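Local coordinates for protein pacifastin-related serine protease inhibitor (Locusta migratoria, PDB 2VU8) that probably inhibits serine endopeptidases, being one pacifastin-type inhibitor domain of a longer secreted protein, at residues 11-16 with 26-31. Sequence-based numbering, arbitrary orientation.
Sequences DCNTCT and TRKACR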
loop_
_atom_site.group_PDB
_atom_site.type_symbol
_atom_site.label_atom_id
_atom_site.label_comp_id
_atom_site.label_asym_id
_atom_site.label_seq_id
_atom_site.Cartn_x
_atom_site.Cartn_y
_atom_site.Cartn_z
ATOM N N ASP B 11 1.902 -13.272 12.150
ATOM C CA ASP B 11 3.219 -13.345 11.533
ATOM C C ASP B 11 3.950 -12.005 11.693
ATOM O O ASP B 11 4.193 -11.600 12.820
ATOM C CB ASP B 11 3.106 -13.837 10.087
ATOM C CG ASP B 11 2.373 -15.165 9.990
ATOM O OD1 ASP B 11 1.413 -15.277 9.188
ATOM O OD2 ASP B 11 2.674 -16.145 10.697
ATOM N N CYS B 12 4.279 -11.314 10.600
ATOM C CA CYS B 12 4.996 -10.030 10.670
ATOM C C CYS B 12 4.110 -8.770 10.690
ATOM O O CYS B 12 4.628 -7.648 10.810
ATOM C CB CYS B 12 5.981 -9.914 9.504
ATOM S SG CYS B 12 5.222 -9.570 7.913
ATOM N N ASN B 13 2.796 -8.947 10.548
ATOM C CA ASN B 13 1.857 -7.826 10.554
ATOM C C ASN B 13 1.256 -7.564 11.923
ATOM O O ASN B 13 0.800 -8.487 12.592
ATOM C CB ASN B 13 0.716 -8.076 9.574
ATOM C CG ASN B 13 1.168 -8.038 8.141
ATOM O OD1 ASN B 13 1.066 -9.029 7.426
ATOM N ND2 ASN B 13 1.664 -6.880 7.707
ATOM N N THR B 14 1.233 -6.296 12.316
ATOM C CA THR B 14 0.588 -5.870 13.549
ATOM C C THR B 14 -0.907 -5.736 13.290
ATOM O O THR B 14 -1.328 -5.197 12.272
ATOM C CB THR B 14 1.188 -4.521 14.078
ATOM O OG1 THR B 14 2.483 -4.728 14.669
ATOM C CG2 THR B 14 0.370 -3.967 15.248
ATOM N N CYS B 15 -1.701 -6.246 14.223
ATOM C CA CYS B 15 -3.144 -6.117 14.177
ATOM C C CYS B 15 -3.609 -5.300 15.371
ATOM O O CYS B 15 -3.094 -5.464 16.473
ATOM C CB CYS B 15 -3.809 -7.480 14.235
ATOM S SG CYS B 15 -3.383 -8.575 12.871
ATOM N N THR B 16 -4.601 -4.451 15.138
ATOM C CA THR B 16 -5.222 -3.656 16.182
ATOM C C THR B 16 -6.718 -3.977 16.283
ATOM O O THR B 16 -7.399 -4.057 15.277
ATOM C CB THR B 16 -5.043 -2.167 15.848
ATOM O OG1 THR B 16 -3.637 -1.850 15.778
ATOM C CG2 THR B 16 -5.611 -1.305 16.945
ATOM N N THR B 26 -2.133 -4.865 9.118
ATOM C CA THR B 26 -1.334 -4.395 7.994
ATOM C C THR B 26 -1.161 -5.508 6.956
ATOM O O THR B 26 -1.480 -6.660 7.220
ATOM C CB THR B 26 0.034 -3.843 8.456
ATOM O OG1 THR B 26 0.733 -4.825 9.243
ATOM C CG2 THR B 26 -0.162 -2.658 9.374
ATOM N N ARG B 27 -0.661 -5.132 5.782
ATOM C CA ARG B 27 -0.719 -5.979 4.581
ATOM C C ARG B 27 0.661 -6.243 3.981
ATOM O O ARG B 27 0.826 -6.284 2.753
ATOM C CB ARG B 27 -1.670 -5.347 3.547
ATOM C CG ARG B 27 -3.086 -5.290 4.046
ATOM C CD ARG B 27 -4.122 -4.723 3.127
ATOM N NE ARG B 27 -5.429 -5.274 3.480
ATOM C CZ ARG B 27 -6.599 -4.865 3.003
ATOM N NH1 ARG B 27 -6.690 -3.884 2.115
ATOM N NH2 ARG B 27 -7.693 -5.474 3.412
ATOM N N LYS B 28 1.653 -6.444 4.851
ATOM C CA LYS B 28 2.961 -6.940 4.422
ATOM C C LYS B 28 2.877 -8.426 4.055
ATOM O O LYS B 28 2.036 -9.161 4.590
ATOM C CB LYS B 28 4.009 -6.780 5.530
ATOM C CG LYS B 28 4.304 -5.345 5.964
ATOM C CD LYS B 28 5.276 -5.316 7.119
ATOM C CE LYS B 28 4.605 -5.614 8.465
ATOM N NZ LYS B 28 5.183 -4.845 9.621
ATOM N N ALA B 29 3.751 -8.848 3.142
ATOM C CA ALA B 29 4.011 -10.257 2.879
ATOM C C ALA B 29 5.111 -10.705 3.825
ATOM O O ALA B 29 6.237 -10.213 3.779
ATOM C CB ALA B 29 4.443 -10.493 1.435
ATOM N N CYS B 30 4.792 -11.669 4.668
ATOM C CA CYS B 30 5.742 -12.124 5.668
ATOM C C CYS B 30 6.554 -13.294 5.112
ATOM O O CYS B 30 5.986 -14.307 4.719
ATOM C CB CYS B 30 4.978 -12.482 6.931
ATOM S SG CYS B 30 3.953 -11.081 7.429
ATOM N N ARG B 31 7.879 -13.141 5.085
ATOM C CA ARG B 31 8.762 -14.109 4.428
ATOM C C ARG B 31 9.036 -15.278 5.338
ATOM O O ARG B 31 8.342 -16.283 5.252
ATOM C CB ARG B 31 10.090 -13.473 3.968
ATOM C CG ARG B 31 11.159 -14.470 3.478
ATOM C CD ARG B 31 12.593 -13.937 3.509
ATOM N NE ARG B 31 13.054 -13.688 4.877
ATOM C CZ ARG B 31 14.305 -13.840 5.316
ATOM N NH1 ARG B 31 14.586 -13.575 6.588
ATOM N NH2 ARG B 31 15.277 -14.241 4.508
HETATM O O HOH W 1 2.735 -3.702 11.154
#
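Lys28 NZ is gripped from several directions: a water accepts from it at 3.1 Å, a weak hydrogen bond runs to Cys12 O, and its stronger partner is an aromatic side chain of another protein's chain. The lysine reaches Cys12 because its chain bends at chi3 and chi4, and NZ ends beyond the carbonyl oxygen. The same water takes the Thr14 N-H and is hydrogen-bonded to Thr26 OG1, 3.0 Å away, so three residues meet at one solvent site. Farther along, Thr26 N donates to Thr14 O at 3.3 Å, nearly straight at 163°; this joins strands 13-17 and 23-26 of the three-stranded antiparallel pacifastin sheet, just where the third strand gives way to the loop that carries the predicted reactive bond, between Arg27 and Lys28. Arg27 points away from strand 13-17; its guanidinium hydrogen-bonds to the backbone of the other protein and makes a salt bridge with one of that chain's acidic side chains, while Thr26 extends the sheet into it. Between loop and strand sits Asn13, buried, its side-chain amide set against the backbone of Thr26 and Lys28; CB lies 3.3 Å from Thr26 OG1. Put an alanine here and the amide is gone; the backbone of Thr26 and Lys28 would probably be left without its polar neighbour and the loop freer to move. The far end is closed covalently: Cys12 SG and Cys30 SG form a disulfide with chi3 -75°, Cys12 SG lying between its own backbone N and carbonyl carbon (chi1 75°), while Asp11 CB packs 3.9 Å from Cys30 CB.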